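Local coordinates for YciF Bacterial Stress Response Protein (PDB 4ERU), which is of unknown molecular function but, as a ferritin-like helix bundle holding two magnesium ions, probably acts in the bacterial stress response, at residues Tyr21-Gln26 with Met76-Met81; Thr8-Phe13 with Glu128-Ser133; Ala108-Glu113 with Gln148-Leu153; His15-Thr20 with Ser69-Lys74. One frame throughout, in Å; residues are numbered along the deposited sequence.

Contact 1 of 4, residues Tyr21-Gln26 with Met76-Met81; sequences YSAEKQ and MKCVAM. With MG (magnesium ion), chain E.
Ser22 and Gln26, one turn apart on helix 9-37 of the ferritin-like bundle, grip the backbone of Cys78 at the start of helix 79-93. Ser22 OG lies anti to its own nitrogen (chi1 167°) and meets the incoming chain, accepting a hydrogen bond from Cys78 N at 3.0 Å and 166°. Gln26 extends beyond CG and lays its amide across the same residue. One N-H of NE2 runs almost straight to Cys78 O at 3.1 Å, in the amide plane, while NE2 also donates to Ser22 OG at 3.0 Å. The two bonds fix the rotation of the amide, and the serine oxygen accepts from both a backbone and a side-chain donor. Lys77 crosses the glutamine at about a right angle, its NZ beside Gln26 CD. Deeper in, Ala23 CB rests on Met81 CB at 3.7 Å, and the selenomethionine CG lies against Ala23 O; Tyr115 of helix 99-130 packs on both Cys78 and Met81. Glu24 points away from segment 76-81, and its two carboxylate oxygens bind one magnesium ion, at 2.3 Å for OE1 and 2.4 Å for OE2. Gln57 and Glu146 share that metal, and Tyr120 OH bonds to Glu24 OE1. Cys78 is the N-cap of helix 79-93: its SG accepts the capping bond from Met81 N at 3.5 Å.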
# COMPACT_ATOMS: atom_id res chain seq x y z
N TYR A 21 13.96 4.43 1.50
CA TYR A 21 15.13 4.59 0.64
C TYR A 21 15.47 3.26 -0.05
O TYR A 21 15.70 3.22 -1.26
CB TYR A 21 16.30 5.08 1.49
CG TYR A 21 17.61 5.30 0.78
CD1 TYR A 21 17.75 6.30 -0.18
CD2 TYR A 21 18.75 4.58 1.16
CE1 TYR A 21 18.99 6.56 -0.79
CE2 TYR A 21 20.00 4.82 0.54
CZ TYR A 21 20.10 5.80 -0.45
OH TYR A 21 21.31 6.04 -1.05
N SER A 22 15.47 2.17 0.71
CA SER A 22 15.61 0.85 0.11
C SER A 22 14.50 0.50 -0.90
O SER A 22 14.76 -0.05 -1.98
CB SER A 22 15.66 -0.24 1.18
OG SER A 22 15.48 -1.50 0.56
N ALA A 23 13.26 0.83 -0.54
CA ALA A 23 12.11 0.58 -1.42
C ALA A 23 12.31 1.30 -2.76
O ALA A 23 12.07 0.71 -3.83
CB ALA A 23 10.78 1.08 -0.75
N GLU A 24 12.74 2.56 -2.71
CA GLU A 24 12.93 3.31 -3.94
C GLU A 24 14.05 2.72 -4.79
O GLU A 24 13.90 2.61 -6.01
CB GLU A 24 13.21 4.78 -3.66
CG GLU A 24 12.15 5.52 -2.84
CD GLU A 24 10.93 5.99 -3.61
OE1 GLU A 24 10.42 7.10 -3.30
OE2 GLU A 24 10.45 5.27 -4.51
N LYS A 25 15.16 2.34 -4.16
CA LYS A 25 16.30 1.75 -4.90
C LYS A 25 15.90 0.44 -5.58
O LYS A 25 16.22 0.21 -6.75
CB LYS A 25 17.50 1.53 -3.98
CG LYS A 25 18.14 2.84 -3.52
CD LYS A 25 19.54 2.65 -2.84
CE LYS A 25 19.51 1.67 -1.66
NZ LYS A 25 20.81 1.69 -0.88
N GLN A 26 15.21 -0.42 -4.84
CA GLN A 26 14.65 -1.64 -5.39
C GLN A 26 13.71 -1.40 -6.55
O GLN A 26 13.80 -2.10 -7.55
CB GLN A 26 13.89 -2.43 -4.35
CG GLN A 26 14.74 -3.08 -3.32
CD GLN A 26 13.84 -3.81 -2.33
OE1 GLN A 26 13.19 -4.81 -2.70
NE2 GLN A 26 13.74 -3.29 -1.10
N MSE A 76 19.33 -1.31 5.07
CA MSE A 76 18.36 -2.38 5.33
C MSE A 76 17.59 -2.69 4.05
O MSE A 76 17.54 -1.86 3.14
CB MSE A 76 17.38 -2.00 6.45
CG MSE A 76 16.56 -0.74 6.15
SE MSE A 76 15.21 -0.30 7.50
CE MSE A 76 16.10 -1.08 9.06
N LYS A 77 17.02 -3.89 3.98
CA LYS A 77 16.19 -4.28 2.85
C LYS A 77 14.71 -4.12 3.20
O LYS A 77 14.24 -4.72 4.17
CB LYS A 77 16.51 -5.71 2.38
CG LYS A 77 15.75 -6.10 1.09
CD LYS A 77 16.42 -7.28 0.37
CE LYS A 77 16.28 -7.15 -1.16
NZ LYS A 77 17.03 -5.95 -1.69
N CYS A 78 13.99 -3.31 2.41
CA CYS A 78 12.56 -3.14 2.60
C CYS A 78 11.82 -4.37 2.07
O CYS A 78 11.70 -4.54 0.85
CB CYS A 78 12.05 -1.88 1.90
SG CYS A 78 10.21 -1.74 1.95
N VAL A 79 11.34 -5.21 2.98
CA VAL A 79 10.87 -6.55 2.62
C VAL A 79 9.49 -6.48 1.94
O VAL A 79 9.20 -7.27 1.04
CB VAL A 79 10.92 -7.57 3.84
CG1 VAL A 79 10.13 -8.85 3.54
CG2 VAL A 79 12.40 -7.93 4.19
N ALA A 80 8.65 -5.53 2.37
CA ALA A 80 7.36 -5.31 1.72
C ALA A 80 7.54 -4.91 0.25
O ALA A 80 6.93 -5.50 -0.64
CB ALA A 80 6.57 -4.24 2.47
N MSE A 81 8.39 -3.92 -0.02
CA MSE A 81 8.61 -3.57 -1.40
C MSE A 81 9.14 -4.77 -2.15
O MSE A 81 8.77 -4.99 -3.29
CB MSE A 81 9.57 -2.37 -1.54
CG MSE A 81 9.81 -1.98 -3.03
SE MSE A 81 8.14 -1.49 -3.91
CE MSE A 81 7.67 0.15 -2.88
MG MG E . 8.84 7.02 -5.03
O HOH W 1 19.69 0.34 1.72
O HOH W 2 8.50 5.92 -6.85

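Contact 2 of 4, residues Thr8-Phe13 with Glu128-Ser133; sequences TVEDLF and EQLGYS
A Schellman motif, with Gly131 at positive phi, ends helix 99-130 of the ferritin-like bundle, and the side chains that flank it, Leu130 and Tyr132, pack on the first turns of helix 9-37. Leu130 divides its two methyls between neighbours: CD2 meets Val9 CG1 at 3.9 Å and passes the carboxylate end of Glu10, with OE2 3.7 Å from it, while CD1 rests 3.9 Å from Phe13 CB. No hydrogen bond joins the two segments; the contact is apolar and aromatic packing. The aromatic pair is T-shaped. Tyr132 turns the edge carrying CD2 and CE2 toward a face of Phe13, the ring centroids lying 5.4 Å apart and the planes meeting at 70°. Tyr132 CE2 comes to 3.9 Å from Phe13 CE2, and Tyr132 CD2 lies over the phenylalanine face, offset toward the rim. One face of the tyrosine is covered by its own neighbour, Leu130 CB, which sits 3.8 Å above the ring centre. Val9 CG2 faces the amide of Gln129 at the margin. Ile71, in the loop between helices 41-66 and 79-93, touches both rings, and Leu123 and Leu139 also pack on Phe13. At the other helix end, Asp11 N donates to Thr8 OG1 at 2.9 Å. Thr8 and Asp11 form a capping box, and the contact joins this capped helix start to the Schellman end of another helix.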
# COMPACT_ATOMS: atom_id res chain seq x y z
N THR A 8 12.75 6.25 20.21
CA THR A 8 12.35 7.65 20.09
C THR A 8 11.66 7.88 18.76
O THR A 8 11.89 7.12 17.84
CB THR A 8 13.59 8.58 20.08
OG1 THR A 8 14.48 8.17 19.03
CG2 THR A 8 14.32 8.53 21.42
N VAL A 9 10.85 8.94 18.67
CA VAL A 9 10.30 9.42 17.40
C VAL A 9 11.40 9.62 16.36
O VAL A 9 11.22 9.29 15.18
CB VAL A 9 9.42 10.69 17.54
CG1 VAL A 9 8.89 11.17 16.16
CG2 VAL A 9 8.22 10.41 18.43
N GLU A 10 12.55 10.14 16.80
CA GLU A 10 13.72 10.32 15.94
C GLU A 10 14.17 9.00 15.32
O GLU A 10 14.41 8.94 14.12
CB GLU A 10 14.88 10.96 16.71
CG GLU A 10 14.61 12.40 17.22
CD GLU A 10 13.70 12.55 18.50
OE1 GLU A 10 13.07 11.58 19.02
OE2 GLU A 10 13.60 13.70 18.98
N ASP A 11 14.28 7.95 16.13
CA ASP A 11 14.67 6.62 15.61
C ASP A 11 13.63 6.10 14.64
O ASP A 11 13.98 5.46 13.65
CB ASP A 11 14.78 5.58 16.73
CG ASP A 11 15.89 5.88 17.74
OD1 ASP A 11 16.94 6.46 17.35
OD2 ASP A 11 15.70 5.49 18.92
N LEU A 12 12.35 6.34 14.93
CA LEU A 12 11.27 5.83 14.09
C LEU A 12 11.41 6.45 12.72
O LEU A 12 11.37 5.74 11.73
CB LEU A 12 9.88 6.13 14.66
CG LEU A 12 8.64 5.72 13.85
CD1 LEU A 12 8.65 4.22 13.50
CD2 LEU A 12 7.38 6.05 14.65
N PHE A 13 11.62 7.77 12.70
CA PHE A 13 11.73 8.49 11.45
C PHE A 13 12.93 7.98 10.64
O PHE A 13 12.86 7.85 9.44
CB PHE A 13 11.83 9.99 11.73
CG PHE A 13 12.10 10.82 10.52
CD1 PHE A 13 11.05 11.35 9.78
CD2 PHE A 13 13.41 11.09 10.12
CE1 PHE A 13 11.29 12.13 8.65
CE2 PHE A 13 13.67 11.86 9.00
CZ PHE A 13 12.61 12.38 8.24
N GLU A 128 7.36 17.10 10.33
CA GLU A 128 6.71 18.27 10.91
C GLU A 128 6.84 18.29 12.43
O GLU A 128 7.26 19.29 13.01
CB GLU A 128 5.24 18.36 10.50
CG GLU A 128 4.56 19.68 10.93
CD GLU A 128 3.36 20.06 10.05
OE1 GLU A 128 2.60 19.16 9.63
OE2 GLU A 128 3.17 21.27 9.78
N GLN A 129 6.52 17.16 13.05
CA GLN A 129 6.64 17.01 14.49
C GLN A 129 8.07 17.24 15.00
O GLN A 129 8.27 17.81 16.06
CB GLN A 129 6.14 15.63 14.91
CG GLN A 129 6.23 15.36 16.39
CD GLN A 129 5.60 14.04 16.79
OE1 GLN A 129 4.84 13.41 16.02
NE2 GLN A 129 5.89 13.62 18.03
N LEU A 130 9.05 16.80 14.23
CA LEU A 130 10.43 16.92 14.65
C LEU A 130 11.03 18.30 14.34
O LEU A 130 12.14 18.60 14.76
CB LEU A 130 11.27 15.78 14.04
CG LEU A 130 10.93 14.38 14.59
CD1 LEU A 130 11.55 13.28 13.74
CD2 LEU A 130 11.33 14.23 16.07
N GLY A 131 10.29 19.14 13.61
CA GLY A 131 10.79 20.44 13.16
C GLY A 131 11.84 20.36 12.07
O GLY A 131 12.72 21.25 11.98
N TYR A 132 11.79 19.31 11.24
CA TYR A 132 12.70 19.19 10.09
C TYR A 132 12.06 19.90 8.90
O TYR A 132 11.44 19.26 8.04
CB TYR A 132 12.99 17.73 9.73
CG TYR A 132 13.66 16.89 10.78
CD1 TYR A 132 14.41 17.47 11.81
CD2 TYR A 132 13.58 15.51 10.73
CE1 TYR A 132 15.05 16.67 12.77
CE2 TYR A 132 14.20 14.71 11.67
CZ TYR A 132 14.94 15.30 12.70
OH TYR A 132 15.55 14.50 13.63
N SER A 133 12.20 21.22 8.86
CA SER A 133 11.45 22.05 7.92
C SER A 133 11.80 21.73 6.47
O SER A 133 10.91 21.66 5.62
CB SER A 133 11.72 23.52 8.23
OG SER A 133 11.21 23.81 9.53

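Contact 3 of 4, residues Ala108-Glu113 with Gln148-Leu153; sequences AAQKVE and QTDLKL. With MG (magnesium ion), chain D.
Helices 99-130 and 133-159 run antiparallel here, their short segments 108-113 and 148-153 inclined at 163° with the axes 9.6 Å apart and Gln110 nearest Asp150. Gln110 crosses Asp150 at about a right angle. Its chain, extended beyond CG, carries NE2 to the backbone of the partner helix, where it donates to Asp150 O at 3.2 Å, tilted 21° from the carbonyl plane. A weak bond to Asp150 OD1 accompanies it, and NE2 is also hydrogen-bonded to Thr154 OG1, its strongest polar partner. Beneath this polar end, the Gln110 and Leu153 side chains slide past each other in opposite directions, Gln110 CG 3.7 Å from Leu153 CB. Leu153 CD1 then spreads over Ala109 CB and the methylene CG of Glu113, which it meets at 3.9 Å. Glu113 bends at chi2 (-51°), bringing its carboxylate to a magnesium ion, which OE2 binds at 2.2 Å. Its other oxygen, OE1, lies 3.5 Å from Thr149 CB, so the threonine meets the glutamate with carbon; Thr149 OG1 instead bonds to Glu53 and to the carbonyl oxygen of Glu145. His50, Glu116 and Glu146 complete the protein ligands of the metal. The leucine and threonine carbons thus pack against a buried carboxylate that binds the metal through OE2, and within this contact that ligand is flanked by carbon rather than by hydrogen-bond donors.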
# COMPACT_ATOMS: atom_id res chain seq x y z
N ALA A 108 -0.48 -4.12 -9.87
CA ALA A 108 0.68 -4.43 -9.06
C ALA A 108 1.42 -3.13 -8.79
O ALA A 108 1.84 -2.86 -7.64
CB ALA A 108 1.62 -5.48 -9.80
N ALA A 109 1.50 -2.28 -9.81
CA ALA A 109 2.19 -1.00 -9.67
C ALA A 109 1.43 -0.02 -8.78
O ALA A 109 2.04 0.81 -8.11
CB ALA A 109 2.47 -0.36 -11.05
N GLN A 110 0.11 -0.11 -8.77
CA GLN A 110 -0.64 0.73 -7.81
C GLN A 110 -0.49 0.29 -6.36
O GLN A 110 -0.55 1.13 -5.45
CB GLN A 110 -2.10 0.86 -8.22
CG GLN A 110 -2.22 1.59 -9.57
CD GLN A 110 -3.65 1.81 -9.96
OE1 GLN A 110 -4.38 0.87 -10.24
NE2 GLN A 110 -4.07 3.06 -9.97
N LYS A 111 -0.27 -1.01 -6.12
CA LYS A 111 0.02 -1.47 -4.74
C LYS A 111 1.40 -0.92 -4.34
O LYS A 111 1.57 -0.44 -3.24
CB LYS A 111 -0.04 -3.00 -4.59
CG LYS A 111 -1.48 -3.56 -4.64
CD LYS A 111 -1.52 -5.07 -4.87
CE LYS A 111 -2.97 -5.64 -4.93
NZ LYS A 111 -3.65 -5.31 -6.26
N VAL A 112 2.36 -0.92 -5.27
CA VAL A 112 3.64 -0.25 -5.02
C VAL A 112 3.50 1.24 -4.65
O VAL A 112 4.03 1.70 -3.62
CB VAL A 112 4.62 -0.45 -6.19
CG1 VAL A 112 5.80 0.51 -6.08
CG2 VAL A 112 5.09 -1.92 -6.24
N GLU A 113 2.79 1.99 -5.50
CA GLU A 113 2.58 3.42 -5.27
C GLU A 113 1.91 3.71 -3.95
O GLU A 113 2.25 4.67 -3.29
CB GLU A 113 1.69 4.05 -6.36
CG GLU A 113 2.38 4.26 -7.66
CD GLU A 113 3.69 5.00 -7.44
OE1 GLU A 113 3.68 6.23 -7.15
OE2 GLU A 113 4.74 4.33 -7.51
N GLN A 148 -0.02 11.71 -7.79
CA GLN A 148 -0.18 11.91 -9.25
C GLN A 148 0.16 10.67 -10.07
O GLN A 148 -0.48 10.41 -11.08
CB GLN A 148 0.69 13.08 -9.74
CG GLN A 148 0.26 14.41 -9.10
CD GLN A 148 -1.23 14.69 -9.36
OE1 GLN A 148 -2.03 14.83 -8.42
NE2 GLN A 148 -1.61 14.74 -10.63
N THR A 149 1.17 9.92 -9.65
CA THR A 149 1.53 8.72 -10.39
C THR A 149 0.41 7.68 -10.26
O THR A 149 0.03 7.05 -11.23
CB THR A 149 2.88 8.19 -9.93
OG1 THR A 149 3.86 9.19 -10.19
CG2 THR A 149 3.29 6.92 -10.71
N ASP A 150 -0.13 7.53 -9.06
CA ASP A 150 -1.22 6.60 -8.81
C ASP A 150 -2.45 6.98 -9.64
O ASP A 150 -3.09 6.12 -10.23
CB ASP A 150 -1.62 6.59 -7.32
CG ASP A 150 -2.77 5.63 -7.06
OD1 ASP A 150 -2.68 4.49 -7.53
OD2 ASP A 150 -3.76 6.03 -6.41
N LEU A 151 -2.75 8.28 -9.68
CA LEU A 151 -3.81 8.76 -10.55
C LEU A 151 -3.59 8.51 -12.05
O LEU A 151 -4.52 8.13 -12.77
CB LEU A 151 -4.09 10.26 -10.29
CG LEU A 151 -4.77 10.64 -8.96
CD1 LEU A 151 -4.88 12.16 -8.86
CD2 LEU A 151 -6.18 9.99 -8.84
N LYS A 152 -2.37 8.75 -12.54
CA LYS A 152 -2.08 8.44 -13.93
C LYS A 152 -2.29 6.94 -14.19
O LYS A 152 -2.82 6.57 -15.23
CB LYS A 152 -0.66 8.90 -14.30
CG LYS A 152 -0.21 8.48 -15.70
CD LYS A 152 1.34 8.42 -15.82
CE LYS A 152 1.95 9.72 -16.38
NZ LYS A 152 3.33 9.45 -16.90
N LEU A 153 -1.92 6.09 -13.22
CA LEU A 153 -2.08 4.64 -13.39
C LEU A 153 -3.56 4.25 -13.40
O LEU A 153 -3.95 3.37 -14.13
CB LEU A 153 -1.33 3.87 -12.29
CG LEU A 153 0.21 3.84 -12.45
CD1 LEU A 153 0.91 3.44 -11.17
CD2 LEU A 153 0.65 2.92 -13.62
MG MG D . 6.60 5.19 -6.64
O HOH W 2 8.50 5.92 -6.85

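Contact 4 of 4, residues His15-Thr20 with Ser69-Lys74; sequences HLLSDT and SGIKLK
Leu17 extends its CG anti to the backbone nitrogen (chi1 -174°), toward the loop residues Ile71 and Leu73, while Ser18 turns its OG back beside its own nitrogen (chi1 -57°), where it faces the chain at Lys74. Leu17 CD2 is shared by two loop side chains. It comes to 3.7 Å from Leu73 CD2, the two leucines meeting at a slant, and to 3.9 Å from Ile71 CG2, with Leu17 and Ile71 crossing at about a right angle. Ile61 and Ile64 of helix 41-66 also pack on Leu17, and Val65 touches both Ile71 and Leu73. The 69-74 segment is irregular; it belongs to the linker that leads from helix 41-66 to helix 79-93 in the ferritin-like bundle and passes along the side of helix 9-37. Ser18 ties it there. The hydroxyl oxygen accepts a hydrogen bond from Lys74 N at 3.0 Å, nearly straight at 172°, and is also hydrogen-bonded to Ile14 O, one turn earlier in its own helix. Ser18 CB fits close under the loop, 3.4 Å from Lys74 O, and OG passes 3.6 Å from Leu73 CA. Of the Lys74 side chain, CB lies near the serine, 4.0 Å from OG, before the extended chain leads away. On the helix itself, Thr20 OG1 donates to Leu16 O at 3.0 Å, reaching that oxygen from the face opposite Thr20 N.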
# COMPACT_ATOMS: atom_id res chain seq x y z
N HIS A 15 14.24 4.94 10.91
CA HIS A 15 13.91 3.58 10.49
C HIS A 15 13.10 3.62 9.18
O HIS A 15 13.44 2.95 8.19
CB HIS A 15 13.13 2.81 11.57
CG HIS A 15 12.81 1.41 11.16
ND1 HIS A 15 11.61 1.06 10.57
CD2 HIS A 15 13.54 0.27 11.20
CE1 HIS A 15 11.61 -0.23 10.28
NE2 HIS A 15 12.78 -0.73 10.64
N LEU A 16 12.04 4.42 9.18
CA LEU A 16 11.11 4.47 8.04
C LEU A 16 11.73 5.19 6.86
O LEU A 16 11.49 4.80 5.72
CB LEU A 16 9.79 5.18 8.42
CG LEU A 16 8.97 4.58 9.57
CD1 LEU A 16 7.85 5.55 9.97
CD2 LEU A 16 8.38 3.20 9.21
N LEU A 17 12.52 6.23 7.12
CA LEU A 17 13.23 6.87 6.01
C LEU A 17 14.15 5.83 5.35
O LEU A 17 14.20 5.73 4.12
CB LEU A 17 14.02 8.12 6.45
CG LEU A 17 14.66 8.90 5.30
CD1 LEU A 17 13.60 9.43 4.26
CD2 LEU A 17 15.51 10.05 5.84
N SER A 18 14.84 5.06 6.17
CA SER A 18 15.75 4.02 5.65
C SER A 18 15.04 2.93 4.85
O SER A 18 15.55 2.48 3.83
CB SER A 18 16.56 3.39 6.78
OG SER A 18 17.27 4.40 7.48
N ASP A 19 13.87 2.51 5.34
CA ASP A 19 13.02 1.52 4.67
C ASP A 19 12.58 2.07 3.29
O ASP A 19 12.68 1.38 2.27
CB ASP A 19 11.80 1.27 5.58
CG ASP A 19 10.78 0.29 4.98
OD1 ASP A 19 10.98 -0.94 5.11
OD2 ASP A 19 9.73 0.76 4.43
N THR A 20 12.10 3.31 3.28
CA THR A 20 11.64 3.94 2.04
C THR A 20 12.77 4.08 1.02
O THR A 20 12.54 3.90 -0.18
CB THR A 20 11.01 5.31 2.38
OG1 THR A 20 9.87 5.05 3.21
CG2 THR A 20 10.55 6.06 1.15
N SER A 69 21.57 17.04 10.92
CA SER A 69 22.56 16.15 11.50
C SER A 69 21.80 15.15 12.36
O SER A 69 20.69 15.44 12.85
CB SER A 69 23.60 16.94 12.31
OG SER A 69 23.03 18.01 13.06
N GLY A 70 22.35 13.95 12.49
CA GLY A 70 21.63 12.92 13.22
C GLY A 70 20.41 12.36 12.48
O GLY A 70 19.65 11.59 13.06
N ILE A 71 20.19 12.79 11.23
CA ILE A 71 19.49 11.94 10.28
C ILE A 71 20.61 11.19 9.57
O ILE A 71 21.35 11.77 8.79
CB ILE A 71 18.66 12.70 9.23
CG1 ILE A 71 17.45 13.37 9.87
CG2 ILE A 71 18.18 11.70 8.15
CD1 ILE A 71 16.62 14.15 8.88
N LYS A 72 20.76 9.93 9.92
CA LYS A 72 21.70 9.04 9.26
C LYS A 72 20.94 7.79 8.84
O LYS A 72 20.29 7.17 9.68
CB LYS A 72 22.85 8.68 10.22
CG LYS A 72 23.64 7.40 9.83
CD LYS A 72 25.13 7.48 10.28
CE LYS A 72 25.89 6.19 9.89
NZ LYS A 72 25.68 5.09 10.91
N LEU A 73 21.01 7.43 7.56
CA LEU A 73 20.35 6.21 7.03
C LEU A 73 21.02 4.91 7.47
O LEU A 73 22.24 4.83 7.54
CB LEU A 73 20.32 6.23 5.50
CG LEU A 73 19.61 7.41 4.86
CD1 LEU A 73 19.66 7.29 3.35
CD2 LEU A 73 18.17 7.50 5.35
N LYS A 74 20.20 3.90 7.76
CA LYS A 74 20.70 2.55 8.08
C LYS A 74 20.52 1.69 6.86
O LYS A 74 19.47 1.73 6.23
CB LYS A 74 19.91 1.94 9.23
CG LYS A 74 19.83 2.84 10.45
CD LYS A 74 19.45 2.10 11.73
CE LYS A 74 19.61 3.04 12.95
NZ LYS A 74 19.91 2.31 14.22

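Overall arrangement
Helix 9-37 carries one side of contacts 2, 4 and 1 in order along its length. Contacts 2 and 4 have centres about 11 Å apart and meet through Ile71, whose CD1 lies 3.7 Å from both Phe13 CE2 and Tyr132 CE2. Contact 4 passes directly into contact 1, about 12 Å away between centres, where Cys78 CB sits 3.3 Å from Asp19 O. Contact 3 lies across the chain's centre from contact 1; Met81 CE and Val112 CG1 touch at 3.7 Å. These two contacts supply Glu24 and Glu113 to different magnesium ions, and the same water binds both metals. Contact 2 is remote from contact 3, about 27 Å between centres.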